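Side-chain contacts in beta-1,4-mannanase (Aplysia kurodai, PDB 3VUP), which probably hydrolyses beta-1,4-mannosidic bonds in the mannan that the sea hare eats, as an enzyme of its digestive fluid: residues 58-63 / 159-164; 271-276 / 281-286; 6-9 / 14-17. One frame throughout, in Å; residues are numbered along the deposited sequence. Where two conformers were deposited one is given.

Contact 1. Residues 58-63 / 159-164; sequences SMRLWI and LMNEPE
Asn161 CB lies over one face of the six-membered ring of Trp62, and Asn161 OD1 meets the edge of the Arg60 guanidinium, in its plane. Trp62 NE1 sits above one face of the same guanidinium, near its border rather than its centre. Arg60 NH2 donates to Asn161 OD1 at 2.8 Å, nearly straight at 165°. The donor approaches in the carbonyl plane, on a lone pair. The Arg60 chain is extended as far as NE, with CG anti to the backbone N (chi1 177°), and this carries the guanidinium across to Asn161. The Asn161 CB approach is a CH-pi contact, 4.2 Å from the centroid of the Trp62 six-membered ring. The amide is turned 39° from the ring, and Asn161 ND2 comes to 3.2 Å from Trp62 CH2. ND2 is satisfied by Asn112 OD1 and a bound Tris molecule, probably from the crystallisation liquor. Arg60 also has salt bridges to Asp158 and Glu293 and a hydrogen bond to Asn22, which should fix the rotation of its guanidinium. The two strands are staves of a TIM barrel. Asn161-Glu162-Pro163 matches the Asn-Glu-Pro signature of clan GH-A glycoside hydrolases, consistent with a place at the active site.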
ATOM      1  N   SER A  58     -10.791   2.012  -7.567  1.00  5.72           N
ATOM      2  CA  SER A  58      -9.698   2.044  -6.573  0.56  5.87           C
ATOM      3  C   SER A  58      -8.499   2.825  -7.080  1.00  5.50           C
ATOM      4  O   SER A  58      -8.060   2.556  -8.201  1.00  5.67           O
ATOM      5  CB  SER A  58      -9.180   0.624  -6.325  0.56  5.61           C
ATOM      6  OG  SER A  58     -10.063  -0.147  -5.545  0.56  6.28           O
ATOM      7  N   MET A  59      -7.930   3.702  -6.257  1.00  5.03           N
ATOM      8  CA  MET A  59      -6.697   4.420  -6.574  0.55  5.21           C
ATOM      9  C   MET A  59      -5.720   4.317  -5.398  1.00  5.31           C
ATOM     10  O   MET A  59      -6.078   4.724  -4.290  1.00  5.91           O
ATOM     11  CB  MET A  59      -7.019   5.897  -6.825  0.55  5.28           C
ATOM     12  CG  MET A  59      -5.836   6.762  -7.238  0.55  5.90           C
ATOM     13  SD  MET A  59      -5.369   6.613  -8.970  0.55  6.21           S
ATOM     14  CE  MET A  59      -6.506   7.761  -9.747  0.55  6.94           C
ATOM     15  N   ARG A  60      -4.508   3.824  -5.644  1.00  4.56           N
ATOM     16  CA  ARG A  60      -3.424   3.890  -4.669  1.00  4.62           C
ATOM     17  C   ARG A  60      -2.555   5.083  -5.059  1.00  4.91           C
ATOM     18  O   ARG A  60      -2.251   5.276  -6.235  1.00  5.14           O
ATOM     19  CB  ARG A  60      -2.611   2.597  -4.699  1.00  4.70           C
ATOM     20  CG  ARG A  60      -1.402   2.578  -3.753  1.00  5.23           C
ATOM     21  CD  ARG A  60      -0.878   1.171  -3.643  1.00  4.67           C
ATOM     22  NE  ARG A  60       0.276   0.947  -2.775  1.00  4.70           N
ATOM     23  CZ  ARG A  60       1.511   0.676  -3.192  1.00  4.52           C
ATOM     24  NH1 ARG A  60       1.837   0.739  -4.480  1.00  4.50           N
ATOM     25  NH2 ARG A  60       2.438   0.355  -2.298  1.00  5.00           N
ATOM     26  N   LEU A  61      -2.171   5.899  -4.083  1.00  5.01           N
ATOM     27  CA  LEU A  61      -1.291   7.037  -4.351  1.00  5.44           C
ATOM     28  C   LEU A  61      -0.449   7.303  -3.114  1.00  4.69           C
ATOM     29  O   LEU A  61      -0.832   6.954  -1.993  1.00  5.33           O
ATOM     30  CB  LEU A  61      -2.063   8.286  -4.791  1.00  6.05           C
ATOM     31  CG  LEU A  61      -2.769   9.144  -3.737  1.00  6.78           C
ATOM     32  CD1 LEU A  61      -3.314  10.401  -4.391  1.00  7.40           C
ATOM     33  CD2 LEU A  61      -3.892   8.390  -3.052  1.00  7.58           C
ATOM     34  N   TRP A  62       0.720   7.886  -3.333  1.00  4.58           N
ATOM     35  CA  TRP A  62       1.743   7.932  -2.304  1.00  4.59           C
ATOM     36  C   TRP A  62       1.817   9.308  -1.662  1.00  4.74           C
ATOM     37  O   TRP A  62       1.730  10.331  -2.347  1.00  5.38           O
ATOM     38  CB  TRP A  62       3.096   7.555  -2.883  1.00  5.38           C
ATOM     39  CG  TRP A  62       3.214   6.159  -3.446  1.00  5.33           C
ATOM     40  CD1 TRP A  62       2.222   5.264  -3.742  1.00  5.57           C
ATOM     41  CD2 TRP A  62       4.434   5.534  -3.809  1.00  5.45           C
ATOM     42  NE1 TRP A  62       2.768   4.101  -4.247  1.00  5.73           N
ATOM     43  CE2 TRP A  62       4.132   4.250  -4.302  1.00  5.80           C
ATOM     44  CE3 TRP A  62       5.771   5.931  -3.741  1.00  5.81           C
ATOM     45  CZ2 TRP A  62       5.125   3.369  -4.749  1.00  6.39           C
ATOM     46  CZ3 TRP A  62       6.745   5.072  -4.175  1.00  6.47           C
ATOM     47  CH2 TRP A  62       6.422   3.804  -4.683  1.00  6.12           C
ATOM     48  N   ILE A  63       1.997   9.315  -0.342  1.00  4.62           N
ATOM     49  CA  ILE A  63       1.881  10.525   0.461  1.00  4.85           C
ATOM     50  C   ILE A  63       3.244  11.034   0.942  1.00  5.00           C
ATOM     51  O   ILE A  63       3.840  11.879   0.280  1.00  5.57           O
ATOM     52  CB  ILE A  63       0.895  10.330   1.649  1.00  5.22           C
ATOM     53  CG1 ILE A  63      -0.419   9.669   1.175  1.00  5.69           C
ATOM     54  CG2 ILE A  63       0.641  11.653   2.347  1.00  5.89           C
ATOM     55  CD1 ILE A  63      -1.168  10.426   0.103  1.00  6.30           C
ATOM     56  N   LEU A 159       0.672   1.284   4.794  1.00  4.34           N
ATOM     57  CA  LEU A 159       1.724   1.877   5.615  1.00  4.54           C
ATOM     58  C   LEU A 159       3.022   2.118   4.869  1.00  4.31           C
ATOM     59  O   LEU A 159       3.736   3.070   5.158  1.00  4.93           O
ATOM     60  CB  LEU A 159       2.024   0.996   6.818  1.00  5.00           C
ATOM     61  CG  LEU A 159       0.857   0.738   7.758  1.00  5.08           C
ATOM     62  CD1 LEU A 159       1.349  -0.037   8.959  1.00  6.02           C
ATOM     63  CD2 LEU A 159       0.190   2.034   8.192  1.00  5.69           C
ATOM     64  N   MET A 160       3.365   1.231   3.947  1.00  4.56           N
ATOM     65  CA  MET A 160       4.673   1.316   3.329  1.00  4.77           C
ATOM     66  C   MET A 160       4.760   0.557   2.035  1.00  4.87           C
ATOM     67  O   MET A 160       4.393  -0.626   1.939  1.00  5.19           O
ATOM     68  CB  MET A 160       5.752   0.797   4.276  1.00  5.46           C
ATOM     69  CG  MET A 160       7.177   0.926   3.725  1.00  6.43           C
ATOM     70  SD  MET A 160       8.457   0.526   4.926  1.00  7.55           S
ATOM     71  CE  MET A 160       9.168   2.141   5.187  1.00  8.88           C
ATOM     72  N   ASN A 161       5.295   1.241   1.037  1.00  4.75           N
ATOM     73  CA  ASN A 161       5.653   0.594  -0.201  1.00  4.06           C
ATOM     74  C   ASN A 161       6.979  -0.146  -0.110  1.00  4.32           C
ATOM     75  O   ASN A 161       8.025   0.466   0.124  1.00  4.60           O
ATOM     76  CB  ASN A 161       5.763   1.615  -1.318  1.00  4.77           C
ATOM     77  CG  ASN A 161       5.998   0.947  -2.636  1.00  4.66           C
ATOM     78  OD1 ASN A 161       5.119   0.250  -3.134  1.00  4.67           O
ATOM     79  ND2 ASN A 161       7.199   1.089  -3.185  1.00  4.98           N
ATOM     80  N   GLU A 162       6.914  -1.460  -0.297  1.00  4.41           N
ATOM     81  CA  GLU A 162       8.088  -2.318  -0.480  1.00  4.28           C
ATOM     82  C   GLU A 162       9.185  -2.151   0.582  1.00  4.68           C
ATOM     83  O   GLU A 162      10.311  -1.761   0.263  1.00  5.18           O
ATOM     84  CB  GLU A 162       8.651  -2.131  -1.893  1.00  4.70           C
ATOM     85  CG  GLU A 162       7.571  -2.422  -2.939  1.00  5.04           C
ATOM     86  CD  GLU A 162       8.062  -2.494  -4.375  1.00  5.17           C
ATOM     87  OE1 GLU A 162       9.212  -2.084  -4.661  1.00  6.99           O
ATOM     88  OE2 GLU A 162       7.269  -2.963  -5.234  1.00  5.60           O
ATOM     89  N   PRO A 163       8.872  -2.486   1.848  1.00  5.32           N
ATOM     90  CA  PRO A 163       9.904  -2.462   2.898  1.00  5.06           C
ATOM     91  C   PRO A 163      11.152  -3.241   2.471  1.00  5.24           C
ATOM     92  O   PRO A 163      12.269  -2.907   2.874  1.00  5.98           O
ATOM     93  CB  PRO A 163       9.224  -3.174   4.073  1.00  6.10           C
ATOM     94  CG  PRO A 163       7.754  -3.051   3.811  1.00  7.20           C
ATOM     95  CD  PRO A 163       7.592  -3.036   2.330  1.00  5.71           C
ATOM     96  N   GLU A 164      10.954  -4.267   1.650  1.00  5.09           N
ATOM     97  CA  GLU A 164      12.031  -5.167   1.262  1.00  5.44           C
ATOM     98  C   GLU A 164      13.139  -4.501   0.459  1.00  5.74           C
ATOM     99  O   GLU A 164      14.227  -5.057   0.343  1.00  6.54           O
ATOM    100  CB  GLU A 164      11.470  -6.375   0.518  1.00  5.29           C
ATOM    101  CG  GLU A 164      10.420  -7.128   1.320  1.00  4.97           C
ATOM    102  CD  GLU A 164       8.998  -6.584   1.168  1.00  4.19           C
ATOM    103  OE1 GLU A 164       8.758  -5.682   0.330  1.00  4.90           O
ATOM    104  OE2 GLU A 164       8.116  -7.097   1.899  1.00  4.69           O
TER

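Contact 2. Residues 271-276 / 281-286; sequences DEVAPF and SDYGLH. With SO4 (sulfate ion), chain D.
Tyr283 makes the contact for 281-286, and its hydroxyl bonds to a backbone carbonyl of 271-276 rather than to a polar side chain. Tyr283 OH donates to Val273 O over 2.7 Å. The hydroxyl is tilted 34° from the carbonyl plane. Val273 O lies at the edge of the phenol ring, near its plane. The same hydroxyl packs closely on the next residues and stands 3.1 Å from Pro275 CA. Val273 CG1 touches the ring at Tyr283 CE1, 4.0 Å away, and the Pro275 ring comes across at about a right angle to the tyrosine. CG of Tyr283 is anti to its carbonyl carbon (chi1 -63°), which directs the phenol to the turn. That turn is type I, from Asp271 to Ala274. An Asx turn braces it: Val273 N donates to Asp271 OD2 at 2.9 Å, meeting the oxygen from above the carboxylate plane. Farther along 281-286, a sulfate, probably from the crystallisation liquor, is held at two points of His286. His286 N donates to sulfate O2 at 2.8 Å. His286 ND1 donates to sulfate O4 at 2.8 Å, almost straight at 175°, with the sulfate at the ring edge. Tyr259 OH also binds this ion. The contact belongs to the long loop between barrel strands 259-262 and 289-293. Phe261 of the first strand meets Tyr283 edge-to-face and touches Pro275, while Phe276 packs on helix 304-313.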
ATOM      1  N   ASP A 271       8.885 -15.261 -11.768  1.00  6.26           N
ATOM      2  CA  ASP A 271       9.636 -16.095 -10.831  1.00  6.34           C
ATOM      3  C   ASP A 271       8.783 -17.241 -10.276  1.00  6.65           C
ATOM      4  O   ASP A 271       7.614 -17.367 -10.621  1.00  6.68           O
ATOM      5  CB  ASP A 271      10.370 -15.261  -9.754  1.00  6.51           C
ATOM      6  CG  ASP A 271       9.469 -14.714  -8.654  1.00  6.24           C
ATOM      7  OD1 ASP A 271       9.912 -13.724  -8.018  1.00  7.35           O
ATOM      8  OD2 ASP A 271       8.378 -15.262  -8.383  1.00  6.38           O
ATOM      9  N   GLU A 272       9.376 -18.081  -9.436  1.00  7.54           N
ATOM     10  CA  GLU A 272       8.713 -19.309  -9.010  1.00  9.07           C
ATOM     11  C   GLU A 272       7.555 -19.094  -8.044  1.00  7.77           C
ATOM     12  O   GLU A 272       6.799 -20.022  -7.757  1.00  9.35           O
ATOM     13  CB  GLU A 272       9.723 -20.276  -8.396  1.00 12.83           C
ATOM     14  CG  GLU A 272      10.909 -20.599  -9.286  0.50 15.20           C
ATOM     15  CD  GLU A 272      11.875 -21.562  -8.625  0.50 17.63           C
ATOM     16  OE1 GLU A 272      11.616 -21.963  -7.472  0.50 18.64           O
ATOM     17  OE2 GLU A 272      12.893 -21.918  -9.254  0.50 18.52           O
ATOM     18  N   VAL A 273       7.414 -17.872  -7.544  1.00  6.63           N
ATOM     19  CA  VAL A 273       6.420 -17.571  -6.525  1.00  6.50           C
ATOM     20  C   VAL A 273       5.390 -16.567  -7.077  1.00  6.31           C
ATOM     21  O   VAL A 273       4.501 -16.112  -6.362  1.00  6.07           O
ATOM     22  CB  VAL A 273       7.138 -17.052  -5.246  1.00  5.93           C
ATOM     23  CG1 VAL A 273       6.194 -16.916  -4.061  1.00  6.68           C
ATOM     24  CG2 VAL A 273       8.257 -18.013  -4.879  1.00  7.04           C
ATOM     25  N   ALA A 274       5.480 -16.262  -8.369  1.00  5.84           N
ATOM     26  CA  ALA A 274       4.726 -15.140  -8.928  1.00  5.58           C
ATOM     27  C   ALA A 274       3.212 -15.294  -8.820  1.00  5.26           C
ATOM     28  O   ALA A 274       2.659 -16.321  -9.198  1.00  5.50           O
ATOM     29  CB  ALA A 274       5.111 -14.913 -10.378  1.00  6.53           C
ATOM     30  N   PRO A 275       2.529 -14.247  -8.345  1.00  5.12           N
ATOM     31  CA  PRO A 275       1.065 -14.298  -8.324  1.00  5.09           C
ATOM     32  C   PRO A 275       0.455 -14.568  -9.702  1.00  5.33           C
ATOM     33  O   PRO A 275      -0.587 -15.212  -9.776  1.00  5.88           O
ATOM     34  CB  PRO A 275       0.688 -12.919  -7.783  1.00  6.16           C
ATOM     35  CG  PRO A 275       1.811 -12.620  -6.812  1.00  6.72           C
ATOM     36  CD  PRO A 275       3.049 -13.134  -7.533  1.00  6.42           C
ATOM     37  N   PHE A 276       1.123 -14.131 -10.768  1.00  5.12           N
ATOM     38  CA  PHE A 276       0.616 -14.289 -12.131  1.00  5.15           C
ATOM     39  C   PHE A 276       0.771 -15.684 -12.718  1.00  5.74           C
ATOM     40  O   PHE A 276       0.334 -15.929 -13.834  1.00  6.12           O
ATOM     41  CB  PHE A 276       1.201 -13.206 -13.040  1.00  5.54           C
ATOM     42  CG  PHE A 276       0.533 -11.891 -12.858  1.00  4.97           C
ATOM     43  CD1 PHE A 276      -0.695 -11.654 -13.460  1.00  5.23           C
ATOM     44  CD2 PHE A 276       1.077 -10.911 -12.053  1.00  5.12           C
ATOM     45  CE1 PHE A 276      -1.364 -10.460 -13.277  1.00  5.24           C
ATOM     46  CE2 PHE A 276       0.423  -9.707 -11.873  1.00  5.56           C
ATOM     47  CZ  PHE A 276      -0.795  -9.483 -12.480  1.00  5.59           C
ATOM     48  N   SER A 281      -5.051 -18.914  -3.195  1.00  7.19           N
ATOM     49  CA  SER A 281      -5.013 -19.950  -2.180  1.00  7.99           C
ATOM     50  C   SER A 281      -3.643 -20.619  -2.045  1.00  7.23           C
ATOM     51  O   SER A 281      -3.363 -21.221  -1.010  1.00  8.94           O
ATOM     52  CB  SER A 281      -6.092 -20.995  -2.448  1.00 10.24           C
ATOM     53  OG  SER A 281      -5.913 -21.556  -3.730  1.00 11.52           O
ATOM     54  N   ASP A 282      -2.788 -20.509  -3.062  1.00  7.17           N
ATOM     55  CA  ASP A 282      -1.456 -21.109  -2.991  1.00  6.94           C
ATOM     56  C   ASP A 282      -0.586 -20.509  -1.892  1.00  6.31           C
ATOM     57  O   ASP A 282       0.409 -21.116  -1.491  1.00  7.34           O
ATOM     58  CB  ASP A 282      -0.712 -20.954  -4.316  1.00  6.70           C
ATOM     59  CG  ASP A 282      -1.324 -21.756  -5.439  1.00  8.22           C
ATOM     60  OD1 ASP A 282      -1.926 -22.812  -5.170  1.00 10.31           O
ATOM     61  OD2 ASP A 282      -1.178 -21.336  -6.606  1.00  8.12           O
ATOM     62  N   TYR A 283      -0.941 -19.318  -1.415  1.00  5.71           N
ATOM     63  CA  TYR A 283      -0.091 -18.605  -0.464  1.00  5.82           C
ATOM     64  C   TYR A 283      -0.353 -18.965   0.992  1.00  5.30           C
ATOM     65  O   TYR A 283       0.414 -18.577   1.864  1.00  5.75           O
ATOM     66  CB  TYR A 283      -0.165 -17.088  -0.720  1.00  5.49           C
ATOM     67  CG  TYR A 283       0.371 -16.784  -2.101  1.00  5.25           C
ATOM     68  CD1 TYR A 283       1.739 -16.656  -2.314  1.00  5.21           C
ATOM     69  CD2 TYR A 283      -0.472 -16.727  -3.204  1.00  5.58           C
ATOM     70  CE1 TYR A 283       2.249 -16.441  -3.579  1.00  5.65           C
ATOM     71  CE2 TYR A 283       0.027 -16.510  -4.467  1.00  5.52           C
ATOM     72  CZ  TYR A 283       1.385 -16.374  -4.655  1.00  5.31           C
ATOM     73  OH  TYR A 283       1.860 -16.165  -5.930  1.00  6.03           O
ATOM     74  N   GLY A 284      -1.434 -19.696   1.251  1.00  6.24           N
ATOM     75  CA  GLY A 284      -1.716 -20.180   2.592  1.00  7.70           C
ATOM     76  C   GLY A 284      -2.067 -19.090   3.588  1.00  6.67           C
ATOM     77  O   GLY A 284      -1.828 -19.229   4.786  1.00  7.88           O
ATOM     78  N   LEU A 285      -2.645 -18.004   3.086  1.00  6.45           N
ATOM     79  CA  LEU A 285      -3.003 -16.859   3.910  1.00  6.81           C
ATOM     80  C   LEU A 285      -4.493 -16.855   4.221  1.00  7.31           C
ATOM     81  O   LEU A 285      -5.265 -17.640   3.662  1.00  8.80           O
ATOM     82  CB  LEU A 285      -2.555 -15.560   3.232  1.00  6.47           C
ATOM     83  CG  LEU A 285      -1.045 -15.505   2.964  1.00  6.75           C
ATOM     84  CD1 LEU A 285      -0.693 -14.312   2.098  1.00  7.25           C
ATOM     85  CD2 LEU A 285      -0.233 -15.487   4.252  1.00  8.03           C
ATOM     86  N   HIS A 286      -4.886 -15.975   5.136  1.00  7.33           N
ATOM     87  CA  HIS A 286      -6.257 -15.924   5.639  1.00  8.68           C
ATOM     88  C   HIS A 286      -6.789 -14.500   5.689  1.00  8.41           C
ATOM     89  O   HIS A 286      -7.609 -14.156   6.539  1.00 10.67           O
ATOM     90  CB  HIS A 286      -6.324 -16.556   7.022  1.00 10.56           C
ATOM     91  CG  HIS A 286      -5.853 -17.973   7.043  1.00 12.18           C
ATOM     92  ND1 HIS A 286      -4.522 -18.316   7.152  1.00 12.99           N
ATOM     93  CD2 HIS A 286      -6.533 -19.136   6.920  1.00 14.16           C
ATOM     94  CE1 HIS A 286      -4.406 -19.631   7.120  1.00 14.22           C
ATOM     95  NE2 HIS A 286      -5.611 -20.153   6.978  1.00 14.74           N
TER
HETATM   96  S   SO4 D 402      -2.729 -15.198   7.869  1.00 11.25           S
HETATM   97  O1  SO4 D 402      -3.525 -15.422   9.066  1.00 14.83           O
HETATM   98  O2  SO4 D 402      -3.502 -14.406   6.925  1.00 12.43           O
HETATM   99  O3  SO4 D 402      -1.516 -14.476   8.204  1.00 11.99           O
HETATM  100  O4  SO4 D 402      -2.424 -16.490   7.257  1.00 11.63           O

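Contact 3. Residues 6-9 / 14-17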
ATOM      1  N   ASN A   6     -16.580 -12.197   6.409  1.00 19.34           N
ATOM      2  CA  ASN A   6     -16.358 -13.587   6.019  1.00 21.01           C
ATOM      3  C   ASN A   6     -15.147 -13.764   5.103  1.00 20.06           C
ATOM      4  O   ASN A   6     -15.158 -14.597   4.199  1.00 20.43           O
ATOM      5  CB  ASN A   6     -17.612 -14.158   5.355  1.00 23.08           C
ATOM      6  CG  ASN A   6     -18.836 -14.037   6.235  1.00 24.74           C
ATOM      7  OD1 ASN A   6     -18.769 -14.273   7.440  1.00 25.58           O
ATOM      8  ND2 ASN A   6     -19.960 -13.655   5.639  1.00 25.55           N
ATOM      9  N   GLY A   7     -14.113 -12.958   5.327  1.00 18.75           N
ATOM     10  CA  GLY A   7     -12.866 -13.100   4.596  1.00 17.14           C
ATOM     11  C   GLY A   7     -12.784 -12.396   3.251  1.00 15.49           C
ATOM     12  O   GLY A   7     -11.818 -12.580   2.513  1.00 16.01           O
ATOM     13  N   HIS A   8     -13.785 -11.588   2.920  1.00 13.37           N
ATOM     14  CA  HIS A   8     -13.842 -10.897   1.630  0.63 11.89           C
ATOM     15  C   HIS A   8     -14.187  -9.423   1.797  1.00  9.76           C
ATOM     16  O   HIS A   8     -14.945  -9.072   2.703  1.00 10.25           O
ATOM     17  CB  HIS A   8     -14.922 -11.526   0.745  0.63 13.33           C
ATOM     18  CG  HIS A   8     -14.792 -13.007   0.584  0.63 15.24           C
ATOM     19  ND1 HIS A   8     -15.663 -13.902   1.169  0.63 16.65           N
ATOM     20  CD2 HIS A   8     -13.889 -13.751  -0.097  0.63 16.54           C
ATOM     21  CE1 HIS A   8     -15.303 -15.133   0.851  0.63 17.23           C
ATOM     22  NE2 HIS A   8     -14.230 -15.069   0.084  0.63 17.25           N
ATOM     23  N   PHE A   9     -13.693  -8.578   0.891  1.00  8.53           N
ATOM     24  CA  PHE A   9     -14.110  -7.178   0.873  1.00  7.15           C
ATOM     25  C   PHE A   9     -15.592  -7.075   0.563  1.00  6.89           C
ATOM     26  O   PHE A   9     -16.103  -7.734  -0.352  1.00  7.05           O
ATOM     27  CB  PHE A   9     -13.377  -6.376  -0.199  1.00  7.30           C
ATOM     28  CG  PHE A   9     -11.937  -6.092   0.105  1.00  7.19           C
ATOM     29  CD1 PHE A   9     -11.572  -5.306   1.185  1.00  7.63           C
ATOM     30  CD2 PHE A   9     -10.944  -6.571  -0.733  1.00  7.50           C
ATOM     31  CE1 PHE A   9     -10.236  -5.022   1.436  1.00  7.87           C
ATOM     32  CE2 PHE A   9      -9.622  -6.297  -0.485  1.00  7.77           C
ATOM     33  CZ  PHE A   9      -9.263  -5.525   0.602  1.00  7.63           C
ATOM     34  N   GLN A  14     -22.465  -5.611  -0.733  1.00  8.37           N
ATOM     35  CA  GLN A  14     -22.053  -6.479  -1.825  1.00  9.68           C
ATOM     36  C   GLN A  14     -20.565  -6.774  -1.759  1.00  8.42           C
ATOM     37  O   GLN A  14     -19.762  -5.891  -1.476  1.00  8.16           O
ATOM     38  CB  GLN A  14     -22.398  -5.839  -3.176  1.00 13.24           C
ATOM     39  CG  GLN A  14     -23.872  -5.459  -3.297  1.00 17.14           C
ATOM     40  CD  GLN A  14     -24.316  -5.199  -4.724  1.00 20.37           C
ATOM     41  OE1 GLN A  14     -24.203  -4.081  -5.226  1.00 22.28           O
ATOM     42  NE2 GLN A  14     -24.835  -6.232  -5.381  1.00 21.78           N
ATOM     43  N   ARG A  15     -20.197  -8.023  -2.022  1.00  7.93           N
ATOM     44  CA  ARG A  15     -18.796  -8.358  -2.201  1.00  7.93           C
ATOM     45  C   ARG A  15     -18.253  -7.524  -3.343  1.00  7.13           C
ATOM     46  O   ARG A  15     -18.875  -7.442  -4.404  1.00  7.64           O
ATOM     47  CB  ARG A  15     -18.643  -9.851  -2.478  0.57  9.31           C
ATOM     48  CG  ARG A  15     -17.215 -10.321  -2.648  0.57 10.42           C
ATOM     49  CD  ARG A  15     -17.122 -11.810  -2.408  0.57 12.48           C
ATOM     50  NE  ARG A  15     -16.087 -12.438  -3.219  0.57 13.96           N
ATOM     51  CZ  ARG A  15     -15.867 -13.747  -3.254  0.57 15.80           C
ATOM     52  NH1 ARG A  15     -14.909 -14.237  -4.027  0.57 16.11           N
ATOM     53  NH2 ARG A  15     -16.604 -14.564  -2.515  0.57 16.97           N
ATOM     54  N   VAL A  16     -17.095  -6.911  -3.122  1.00  6.59           N
ATOM     55  CA  VAL A  16     -16.506  -6.008  -4.102  1.00  7.24           C
ATOM     56  C   VAL A  16     -15.095  -6.470  -4.455  1.00  6.50           C
ATOM     57  O   VAL A  16     -14.344  -6.905  -3.578  1.00  8.41           O
ATOM     58  CB  VAL A  16     -16.493  -4.532  -3.579  1.00  8.56           C
ATOM     59  CG1 VAL A  16     -15.721  -4.413  -2.276  1.00  8.97           C
ATOM     60  CG2 VAL A  16     -15.937  -3.565  -4.605  1.00 10.31           C
ATOM     61  N   PHE A  17     -14.748  -6.372  -5.737  1.00  5.94           N
ATOM     62  CA  PHE A  17     -13.386  -6.576  -6.208  1.00  6.13           C
ATOM     63  C   PHE A  17     -12.780  -5.201  -6.435  1.00  6.02           C
ATOM     64  O   PHE A  17     -13.411  -4.350  -7.068  1.00  5.64           O
ATOM     65  CB  PHE A  17     -13.398  -7.384  -7.508  1.00  6.11           C
ATOM     66  CG  PHE A  17     -12.029  -7.667  -8.069  1.00  6.03           C
ATOM     67  CD1 PHE A  17     -11.329  -8.821  -7.716  1.00  6.40           C
ATOM     68  CD2 PHE A  17     -11.441  -6.780  -8.959  1.00  6.03           C
ATOM     69  CE1 PHE A  17     -10.067  -9.082  -8.239  1.00  6.01           C
ATOM     70  CE2 PHE A  17     -10.194  -7.032  -9.487  1.00  5.94           C
ATOM     71  CZ  PHE A  17      -9.503  -8.193  -9.131  1.00  5.91           C
TER
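Arg15 passes the carbonyl oxygen of Phe9 and then lies down on the imidazole of His8. Its CB is near Phe9 O, and its CG comes closer to the same oxygen, at 3.6 Å. CD then passes alongside His8 CB at 3.9 Å. CZ stands over His8 CD2, 3.7 Å away. NH2 ends over the centre of the ring, 3.6 Å from His8 NE2. The guanidinium is thus stacked flat on one ring face, with planes 9° apart and centres 4.0 Å apart. CG is anti to the backbone N (chi1 -179°), and a bend at chi3 lays the group down on the ring. NH1 has a separate partner, Asn344 OD1. His8 and Arg15 were each deposited in two conformers, and this stack describes one of each. An imidazole without charge would probably suit the stack better than a protonated one. A backbone bond joins the next pair. Val16 N donates to Phe9 O at 3.1 Å, and Arg15 CA makes a CH...O contact to that oxygen. Val16 CG1 packs on Phe9 CB at 3.7 Å. The two segments belong to a beta hairpin of strands 8-11 and 14-15, which with 3-5 makes a small antiparallel sheet just before barrel strand 18-22. Beneath it, Phe9 meets Phe258 edge-to-face and touches Pro288 and Ala317, at the starts of barrel strands 259-262, 289-293 and 318-322.

Contact 1 is core, with its centre about 3 Å from the centre of the chain. Contacts 2 and 3 have their centres about 18 Å from the centre of the chain. No two share an element: contact 1 joins barrel strands 58-65 and 157-161 through buried polar side chains and an aromatic ring, contact 2 two parts of one loop, contact 3 strands 8-11 and 14-15. Contacts 2 and 3 are local, and both rely on a backbone carbonyl as acceptor. Contact 2 is still buried and uses a tyrosine hydroxyl. In contact 3 the stacked histidine is partly exposed and the arginine exposed. Nearest atoms are about 11 Å apart between contacts 1 and 2, and about 6 Å for the other pairs.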